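Local coordinates for protein D-glycerate 3-kinase (Cryptococcus neoformans var. grubii serotype A, PDB 6CKG) that probably phosphorylates D-glycerate at its 3-hydroxyl, with ATP as the phosphate donor, at residues G18-V21 with Q22-G26; S230-Q233 with N234-Y238; A272-G275 with G276-M279; D303-T307 with S308-K312. All coordinates share one frame; numbering follows the deposited sequence. Where two conformers were deposited one is given.

Interaction 1: G18-V21 with Q22-G26; sequences GAMV and QQTAG
Met20 O is gripped twice by Thr24: the backbone N binds it at 2.8 Å from Thr24 N to Met20 O, and the hydroxyl donates to it at 2.7 Å from Thr24 OG1 to Met20 O. The two donors reach the carbonyl from opposite faces of its plane, the hydroxyl tilted the further, by 35°. These are the first two turns of helix 19-38, with Gly18 at the N-cap position, and the double grip is the familiar one of a helical threonine whose OG1 folds back onto the carbonyl four residues earlier. Thr24 OG1 sits anti to its own carbonyl carbon (chi1 -57°), which swings it back along the helix. Met20 and Thr24 run side by side, and Met20 CG passes 4.0 Å from Thr24 OG1.

The remaining rungs are regular: Gln22 N to Gly18 O at 2.9 Å, nearly straight at 173°, then Gln23 N to Ala19 O and Ala25 N to Val21 O. Met20 and Thr24 lie against the central sheet, on Ile251 and Phe316 and on Val249 and Phe316 respectively, while Val21 meets Tyr70 of helix 63-75. The Gln23 chain, which also touches Ile324 and Thr327, is extended beyond CG and lies back over the preceding turn, with Gln23 CG 3.2 Å from Ala19 O and Gln23 NE2 3.8 Å from the Ala19 CB methyl.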
loop_
_atom_site.group_PDB
_atom_site.type_symbol
_atom_site.label_atom_id
_atom_site.label_comp_id
_atom_site.label_asym_id
_atom_site.label_seq_id
_atom_site.Cartn_x
_atom_site.Cartn_y
_atom_site.Cartn_z
ATOM N N GLY A 18 -16.442 -5.062 -12.711
ATOM C CA GLY A 18 -17.207 -5.910 -11.820
ATOM C C GLY A 18 -17.751 -5.163 -10.616
ATOM O O GLY A 18 -17.694 -3.935 -10.521
ATOM N N ALA A 19 -18.284 -5.941 -9.668
ATOM C CA ALA A 19 -18.957 -5.355 -8.513
ATOM C C ALA A 19 -18.007 -4.487 -7.691
ATOM O O ALA A 19 -18.373 -3.384 -7.269
ATOM C CB ALA A 19 -19.569 -6.454 -7.645
ATOM N N MET A 20 -16.781 -4.969 -7.440
ATOM C CA MET A 20 -15.856 -4.184 -6.626
ATOM C C MET A 20 -15.497 -2.868 -7.308
ATOM O O MET A 20 -15.475 -1.815 -6.661
ATOM C CB MET A 20 -14.590 -4.979 -6.305
ATOM C CG MET A 20 -13.669 -4.233 -5.333
ATOM S SD MET A 20 -12.146 -5.071 -4.801
ATOM C CE MET A 20 -12.819 -6.473 -3.901
ATOM N N VAL A 21 -15.221 -2.903 -8.617
ATOM C CA VAL A 21 -14.890 -1.678 -9.340
ATOM C C VAL A 21 -16.067 -0.707 -9.295
ATOM O O VAL A 21 -15.907 0.468 -8.945
ATOM C CB VAL A 21 -14.472 -1.999 -10.787
ATOM C CG1 VAL A 21 -14.590 -0.755 -11.681
ATOM C CG2 VAL A 21 -13.065 -2.542 -10.820
ATOM N N GLN A 22 -17.272 -1.192 -9.617
ATOM C CA GLN A 22 -18.455 -0.329 -9.611
ATOM C C GLN A 22 -18.731 0.235 -8.225
ATOM O O GLN A 22 -19.075 1.415 -8.077
ATOM C CB GLN A 22 -19.686 -1.099 -10.093
ATOM C CG GLN A 22 -19.594 -1.611 -11.509
ATOM C CD GLN A 22 -20.909 -2.193 -11.988
ATOM O OE1 GLN A 22 -21.915 -2.152 -11.275
ATOM N NE2 GLN A 22 -20.910 -2.737 -13.203
ATOM N N GLN A 23 -18.625 -0.604 -7.197
ATOM C CA GLN A 23 -18.893 -0.128 -5.850
ATOM C C GLN A 23 -17.835 0.869 -5.405
ATOM O O GLN A 23 -18.156 1.867 -4.749
ATOM C CB GLN A 23 -18.974 -1.310 -4.882
ATOM C CG GLN A 23 -20.255 -2.115 -5.036
ATOM C CD GLN A 23 -20.323 -3.264 -4.059
ATOM O OE1 GLN A 23 -20.195 -3.067 -2.853
ATOM N NE2 GLN A 23 -20.498 -4.473 -4.577
ATOM N N THR A 24 -16.569 0.625 -5.753
ATOM C CA THR A 24 -15.519 1.576 -5.399
ATOM C C THR A 24 -15.707 2.900 -6.130
ATOM O O THR A 24 -15.479 3.972 -5.554
ATOM C CB THR A 24 -14.141 0.993 -5.700
ATOM O OG1 THR A 24 -13.975 -0.242 -4.989
ATOM C CG2 THR A 24 -13.065 1.960 -5.258
ATOM N N ALA A 25 -16.156 2.841 -7.388
ATOM C CA ALA A 25 -16.450 4.058 -8.138
ATOM C C ALA A 25 -17.546 4.869 -7.463
ATOM O O ALA A 25 -17.436 6.095 -7.340
ATOM C CB ALA A 25 -16.856 3.707 -9.570
ATOM N N GLY A 26 -18.635 4.208 -7.048
ATOM C CA GLY A 26 -19.691 4.927 -6.348
ATOM C C GLY A 26 -19.169 5.650 -5.120
ATOM O O GLY A 26 -19.507 6.814 -4.877
#

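Interaction 2: S230-Q233 with N234-Y238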
loop_
_atom_site.group_PDB
_atom_site.type_symbol
_atom_site.label_atom_id
_atom_site.label_comp_id
_atom_site.label_asym_id
_atom_site.label_seq_id
_atom_site.Cartn_x
_atom_site.Cartn_y
_atom_site.Cartn_z
ATOM N N SER A 230 12.335 -2.468 15.177
ATOM C CA SER A 230 12.913 -1.625 14.130
ATOM C C SER A 230 11.895 -1.311 13.037
ATOM O O SER A 230 11.758 -0.160 12.614
ATOM C CB SER A 230 14.146 -2.300 13.525
ATOM O OG SER A 230 15.143 -2.509 14.509
ATOM N N ILE A 231 11.182 -2.330 12.552
ATOM C CA ILE A 231 10.159 -2.065 11.538
ATOM C C ILE A 231 9.087 -1.132 12.096
ATOM O O ILE A 231 8.626 -0.205 11.412
ATOM C CB ILE A 231 9.549 -3.384 11.031
ATOM C CG1 ILE A 231 10.646 -4.319 10.516
ATOM C CG2 ILE A 231 8.485 -3.104 9.950
ATOM C CD1 ILE A 231 11.496 -3.710 9.384
ATOM N N ASN A 232 8.679 -1.363 13.347
ATOM C CA ASN A 232 7.700 -0.505 14.019
ATOM C C ASN A 232 8.169 0.945 14.050
ATOM O O ASN A 232 7.405 1.866 13.741
ATOM C CB ASN A 232 7.470 -1.020 15.450
ATOM C CG ASN A 232 6.317 -0.322 16.168
ATOM O OD1 ASN A 232 5.251 -0.134 15.600
ATOM N ND2 ASN A 232 6.532 0.056 17.432
ATOM N N GLN A 233 9.419 1.165 14.466
ATOM C CA GLN A 233 9.973 2.513 14.517
ATOM C C GLN A 233 10.052 3.132 13.128
ATOM O O GLN A 233 9.817 4.337 12.959
ATOM C CB GLN A 233 11.362 2.474 15.148
ATOM C CG GLN A 233 11.825 3.814 15.674
ATOM C CD GLN A 233 11.051 4.225 16.907
ATOM O OE1 GLN A 233 10.640 3.373 17.694
ATOM N NE2 GLN A 233 10.832 5.525 17.075
ATOM N N ASN A 234 10.420 2.327 12.129
ATOM C CA ASN A 234 10.388 2.788 10.746
ATOM C C ASN A 234 8.988 3.238 10.350
ATOM O O ASN A 234 8.828 4.263 9.684
ATOM C CB ASN A 234 10.867 1.678 9.812
ATOM C CG ASN A 234 12.351 1.401 9.947
ATOM O OD1 ASN A 234 13.054 2.068 10.699
ATOM N ND2 ASN A 234 12.825 0.393 9.238
ATOM N N LEU A 235 7.962 2.496 10.779
ATOM C CA LEU A 235 6.591 2.800 10.364
ATOM C C LEU A 235 6.094 4.122 10.939
ATOM O O LEU A 235 5.253 4.787 10.322
ATOM C CB LEU A 235 5.659 1.661 10.771
ATOM C CG LEU A 235 4.213 1.755 10.301
ATOM C CD1 LEU A 235 4.127 1.822 8.752
ATOM C CD2 LEU A 235 3.435 0.568 10.840
ATOM N N ARG A 236 6.594 4.518 12.112
ATOM C CA ARG A 236 6.236 5.818 12.669
ATOM C C ARG A 236 6.576 6.964 11.718
ATOM O O ARG A 236 5.901 8.001 11.743
ATOM C CB ARG A 236 6.927 6.008 14.032
ATOM C CG ARG A 236 6.391 5.052 15.100
ATOM C CD ARG A 236 7.247 4.982 16.371
ATOM N NE ARG A 236 6.636 4.134 17.408
ATOM C CZ ARG A 236 7.304 3.601 18.438
ATOM N NH1 ARG A 236 8.609 3.796 18.560
ATOM N NH2 ARG A 236 6.676 2.856 19.347
ATOM N N GLN A 237 7.595 6.796 10.859
ATOM C CA GLN A 237 7.961 7.837 9.898
ATOM C C GLN A 237 6.956 7.996 8.758
ATOM O O GLN A 237 7.068 8.969 8.000
ATOM C CB GLN A 237 9.351 7.569 9.290
ATOM C CG GLN A 237 10.467 7.410 10.326
ATOM C CD GLN A 237 10.363 8.438 11.436
ATOM O OE1 GLN A 237 10.056 8.104 12.583
ATOM N NE2 GLN A 237 10.607 9.701 11.100
ATOM N N TYR A 238 5.994 7.084 8.606
ATOM C CA TYR A 238 5.017 7.196 7.518
ATOM C C TYR A 238 3.783 8.007 7.895
ATOM O O TYR A 238 2.934 8.250 7.030
ATOM C CB TYR A 238 4.550 5.808 7.048
ATOM C CG TYR A 238 5.608 4.991 6.333
ATOM C CD1 TYR A 238 6.760 4.576 7.000
ATOM C CD2 TYR A 238 5.440 4.607 5.006
ATOM C CE1 TYR A 238 7.737 3.829 6.354
ATOM C CE2 TYR A 238 6.406 3.851 4.346
ATOM C CZ TYR A 238 7.556 3.465 5.032
ATOM O OH TYR A 238 8.523 2.705 4.411
#
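Over one face of the Arg236 guanidinium lies the amide nitrogen of Asn232, its ND2 3.3 Å above the plane and displaced toward the rim, with the two planes turned 61° apart. Asn232 ND2 and Arg236 NH2 stand 3.4 Å from each other, two donors that do not bond but look to other acceptors. At the guanidinium edge the side-chain amide of Gln233 is modelled too close to Arg236 NH1 and is probably turned over, so the details of that approach are doubtful.

Arg236 reaches back past the preceding turn because its CG is anti to the carbonyl carbon (chi1 -67°) and the chain then runs extended to NE. Its NH2 is held by Leu189 O and Asn191 OD1, while Asn232 OD1 takes the N-H of Leu189, so both side chains fasten the C-terminal part of helix 225-236 to the loop leading into helix 191-204, and Arg236 also to that helix's first residue. Here the helix is running out. Asn234 N still binds Ser230 O at 2.9 Å and Leu235 N binds Ile231 O at 2.9 Å, but Arg236 N has a longer bond to Asn232 O, 3.2 Å, and a weak one to Gln233 O, 3.3 Å.

Asn234 CG lies 3.1 Å from Ser230 O, folded back beside the helix, and its ND2 is bonded to Ala113 O. On the buried side Ile231 and Leu235 pack on Phe298 of helix 281-298.

Interaction 3: A272-G275 with G276-M279; sequences AKNG and GNGM
Asn274 follows directly on Ala272 and Lys273, the last, weakly bonded residues of helix 258-273, and its side chain organises the loop that comes next. Its OD1 accepts from Gly276 N and Asn277 N, the pattern of an Asx turn carried one residue further, in which an asparagine carbonyl gathers the backbone N-H groups two and three positions on. The distances are equal, 3.0 Å from Asn274 OD1 to Gly276 N and 3.0 Å from Asn274 OD1 to Asn277 N, but the bond from Asn277 is the straighter, at 164° against 137°. Asn274 CG is placed between the backbone N and the carbonyl carbon (chi1 76°), which turns the amide forward over the loop.

Gly275 comes next, with a positive phi, as does Gly276. At such backbone angles a CB would press on the preceding carbonyl oxygen, so the two glycines suit the tight bend that carries the chain round OD1. The loop lies at the surface between helix 258-273 and helix 281-298. Beyond the bend, Met279 settles on Val284 and Phe287 of the second helix, while its N binds Glu267 of the first.

With both ends of its amide in use, Asn274 is held in its rotation: ND2 donates to the backbone of Asn277, 2.9 Å from Asn274 ND2 to Asn277 O, in the carbonyl plane and on a lone pair.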
loop_
_atom_site.group_PDB
_atom_site.type_symbol
_atom_site.label_atom_id
_atom_site.label_comp_id
_atom_site.label_asym_id
_atom_site.label_seq_id
_atom_site.Cartn_x
_atom_site.Cartn_y
_atom_site.Cartn_z
ATOM N N ALA A 272 3.287 -19.217 -15.942
ATOM C CA ALA A 272 2.646 -19.925 -17.042
ATOM C C ALA A 272 2.556 -19.071 -18.303
ATOM O O ALA A 272 2.352 -19.617 -19.393
ATOM C CB ALA A 272 1.256 -20.401 -16.613
ATOM N N LYS A 273 2.713 -17.747 -18.178
ATOM C CA LYS A 273 2.619 -16.837 -19.310
ATOM C C LYS A 273 3.963 -16.300 -19.791
ATOM O O LYS A 273 4.047 -15.851 -20.936
ATOM C CB LYS A 273 1.701 -15.651 -18.961
ATOM N N ASN A 274 5.012 -16.333 -18.960
ATOM C CA ASN A 274 6.302 -15.749 -19.313
ATOM C C ASN A 274 7.369 -16.802 -19.588
ATOM O O ASN A 274 8.564 -16.500 -19.527
ATOM C CB ASN A 274 6.774 -14.777 -18.224
ATOM C CG ASN A 274 7.320 -15.478 -16.964
ATOM O OD1 ASN A 274 7.359 -16.705 -16.864
ATOM N ND2 ASN A 274 7.757 -14.674 -16.000
ATOM N N GLY A 275 6.968 -18.035 -19.867
ATOM C CA GLY A 275 7.921 -19.082 -20.151
ATOM C C GLY A 275 8.460 -19.815 -18.945
ATOM O O GLY A 275 9.342 -20.666 -19.109
ATOM N N GLY A 276 7.969 -19.519 -17.748
ATOM C CA GLY A 276 8.323 -20.264 -16.563
ATOM C C GLY A 276 9.403 -19.661 -15.694
ATOM O O GLY A 276 10.135 -20.412 -15.041
ATOM N N ASN A 277 9.528 -18.335 -15.660
ATOM C CA ASN A 277 10.534 -17.649 -14.855
ATOM C C ASN A 277 9.846 -17.040 -13.637
ATOM O O ASN A 277 9.005 -16.144 -13.775
ATOM C CB ASN A 277 11.249 -16.580 -15.680
ATOM C CG ASN A 277 11.898 -17.152 -16.923
ATOM O OD1 ASN A 277 11.440 -16.914 -18.044
ATOM N ND2 ASN A 277 12.970 -17.918 -16.731
ATOM N N GLY A 278 10.192 -17.536 -12.456
ATOM C CA GLY A 278 9.609 -17.014 -11.233
ATOM C C GLY A 278 10.102 -17.794 -10.034
ATOM O O GLY A 278 10.868 -18.755 -10.157
ATOM N N MET A 279 9.642 -17.365 -8.862
ATOM C CA MET A 279 10.028 -18.030 -7.628
ATOM C C MET A 279 9.471 -19.447 -7.575
ATOM O O MET A 279 8.409 -19.749 -8.132
ATOM C CB MET A 279 9.534 -17.245 -6.414
ATOM C CG MET A 279 10.191 -15.898 -6.224
ATOM S SD MET A 279 9.632 -15.102 -4.708
ATOM C CE MET A 279 7.973 -14.581 -5.143
#

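Interaction 4: D303-T307 with S308-K312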
loop_
_atom_site.group_PDB
_atom_site.type_symbol
_atom_site.label_atom_id
_atom_site.label_comp_id
_atom_site.label_asym_id
_atom_site.label_seq_id
_atom_site.Cartn_x
_atom_site.Cartn_y
_atom_site.Cartn_z
ATOM N N ASP A 303 -7.762 1.261 10.906
ATOM C CA ASP A 303 -9.121 1.398 11.433
ATOM C C ASP A 303 -9.022 1.891 12.875
ATOM O O ASP A 303 -9.081 1.094 13.811
ATOM C CB ASP A 303 -9.827 0.057 11.322
ATOM C CG ASP A 303 -11.313 0.147 11.627
ATOM O OD1 ASP A 303 -11.774 1.223 12.051
ATOM O OD2 ASP A 303 -12.012 -0.862 11.431
ATOM N N LYS A 304 -8.858 3.199 13.061
ATOM C CA LYS A 304 -8.731 3.729 14.413
ATOM C C LYS A 304 -9.069 5.212 14.394
ATOM O O LYS A 304 -9.072 5.851 13.339
ATOM C CB LYS A 304 -7.334 3.491 15.001
ATOM C CG LYS A 304 -6.225 4.218 14.290
ATOM C CD LYS A 304 -4.857 4.039 14.987
ATOM C CE LYS A 304 -3.761 4.703 14.136
ATOM N NZ LYS A 304 -2.371 4.613 14.715
ATOM N N GLU A 305 -9.330 5.752 15.592
ATOM C CA GLU A 305 -10.020 7.034 15.713
ATOM C C GLU A 305 -9.181 8.198 15.193
ATOM O O GLU A 305 -9.739 9.202 14.734
ATOM C CB GLU A 305 -10.427 7.255 17.179
ATOM C CG GLU A 305 -11.183 8.556 17.451
ATOM C CD GLU A 305 -12.588 8.601 16.830
ATOM O OE1 GLU A 305 -13.145 7.548 16.443
ATOM O OE2 GLU A 305 -13.147 9.705 16.742
ATOM N N THR A 306 -7.852 8.080 15.216
ATOM C CA THR A 306 -7.000 9.221 14.890
ATOM C C THR A 306 -6.682 9.387 13.397
ATOM O O THR A 306 -6.028 10.372 13.040
ATOM C CB THR A 306 -5.680 9.123 15.656
ATOM O OG1 THR A 306 -5.032 7.897 15.305
ATOM C CG2 THR A 306 -5.931 9.135 17.176
ATOM N N THR A 307 -7.096 8.472 12.520
ATOM C CA THR A 307 -6.659 8.577 11.129
ATOM C C THR A 307 -7.355 9.732 10.411
ATOM O O THR A 307 -8.428 10.199 10.801
ATOM C CB THR A 307 -6.940 7.300 10.341
ATOM O OG1 THR A 307 -8.358 7.168 10.177
ATOM C CG2 THR A 307 -6.349 6.074 11.056
ATOM N N SER A 308 -6.732 10.178 9.318
ATOM C CA SER A 308 -7.317 11.272 8.564
ATOM C C SER A 308 -8.539 10.826 7.771
ATOM O O SER A 308 -9.360 11.671 7.400
ATOM C CB SER A 308 -6.262 11.895 7.645
ATOM O OG SER A 308 -5.658 10.897 6.844
ATOM N N TRP A 309 -8.696 9.520 7.539
ATOM C CA TRP A 309 -9.831 8.977 6.801
ATOM C C TRP A 309 -10.884 8.352 7.704
ATOM O O TRP A 309 -11.782 7.659 7.208
ATOM C CB TRP A 309 -9.349 7.936 5.788
ATOM C CG TRP A 309 -8.533 6.831 6.411
ATOM C CD1 TRP A 309 -9.002 5.685 6.982
ATOM C CD2 TRP A 309 -7.104 6.776 6.517
ATOM N NE1 TRP A 309 -7.956 4.913 7.425
ATOM C CE2 TRP A 309 -6.781 5.563 7.154
ATOM C CE3 TRP A 309 -6.066 7.630 6.114
ATOM C CZ2 TRP A 309 -5.458 5.183 7.420
ATOM C CZ3 TRP A 309 -4.760 7.257 6.372
ATOM C CH2 TRP A 309 -4.466 6.038 7.015
ATOM N N ARG A 310 -10.780 8.551 9.015
ATOM C CA ARG A 310 -11.770 8.007 9.941
ATOM C C ARG A 310 -13.163 8.482 9.556
ATOM O O ARG A 310 -13.385 9.679 9.373
ATOM C CB ARG A 310 -11.433 8.442 11.370
ATOM C CG ARG A 310 -12.483 8.073 12.422
ATOM C CD ARG A 310 -12.536 6.572 12.620
ATOM N NE ARG A 310 -12.903 6.223 13.989
ATOM C CZ ARG A 310 -12.812 4.998 14.492
ATOM N NH1 ARG A 310 -12.365 4.004 13.733
ATOM N NH2 ARG A 310 -13.152 4.773 15.758
ATOM N N GLY A 311 -14.107 7.542 9.444
ATOM C CA GLY A 311 -15.448 7.855 8.974
ATOM C C GLY A 311 -15.593 7.936 7.466
ATOM O O GLY A 311 -16.712 8.104 6.970
ATOM N N LYS A 312 -14.506 7.825 6.720
ATOM C CA LYS A 312 -14.520 7.926 5.268
ATOM C C LYS A 312 -13.832 6.716 4.648
ATOM O O LYS A 312 -13.048 6.848 3.708
ATOM C CB LYS A 312 -13.848 9.217 4.803
ATOM C CG LYS A 312 -14.504 10.504 5.301
ATOM C CD LYS A 312 -13.685 11.736 4.892
ATOM C CE LYS A 312 -12.479 11.931 5.805
ATOM N NZ LYS A 312 -11.356 12.783 5.234
HETATM O O HOH W 1 -11.917 3.804 11.018
HETATM O O HOH W 2 -11.561 1.164 15.242
#
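A salt-bridge network of Asp303, Glu305 and Arg310 ties together a run of beta turns in the loop between helix 281-298 and strand 313-318. Arg310 holds Glu305 side-on with two nitrogens, and both go to one oxygen: Arg310 NE is 2.8 Å from Glu305 OE1, and Arg310 NH2 is 2.9 Å from Glu305 OE1. The carboxylate and guanidinium planes are 82° apart; NE meets OE1 from above the carboxylate plane, NH2 nearly in line with the C-O bond. The backbone of Lys304 and Glu305 lies over one face of the guanidinium.

At the edge Asp303 OD1 forms the longer salt bridge, 3.3 Å to Arg310 NH1. Water 1 lies 2.8 Å from both Asp303 OD1 and Arg310 NH1, accepting from NH1, and water 2 donates to Asp303 O. The other carboxylate oxygen of Asp303 is paired with Arg315 in strand 313-318.

Nearer the turn between Thr307 and Arg310, Thr307 CB sits over the five-membered ring of Trp309, 3.8 Å from its centroid, in a CH-pi contact. Trp309 CG lies between the backbone N and the carbonyl carbon (chi1 55°), which folds the indole back to meet Thr307. The ring also meets Phe248, and its NE1 binds Ile302 O. Past Gly311, in the given conformer, Lys312 NZ donates to Ser308 O, 3.1 Å away, and also bonds to Asp246 O.

With acidic groups on two sides of its guanidinium, Arg310 probably balances both carboxylates, and Asp303, shared with Arg315, links the turns to strand 313-318.

Along the chain the four contacts follow one another in series, each closing before the next opens. Interaction 1 starts helix 19-38, packed on the central mixed sheet, and interaction 4 leads into strand 313-318 of that sheet; their centres are about 22 Å apart, and Lys312 touches Gln31 and Arg34 further along the same helix. Interaction 2, at the end of helix 225-236, is nearest to interaction 4, with closest atoms about 8 Å apart, and packs on helix 281-298. Interaction 3 lies in the loop joining helices 258-273 and 281-298, at the tip of the projecting pair, its centre about 41 Å from that of interaction 4. None touches another; each is local to its own helix end or loop.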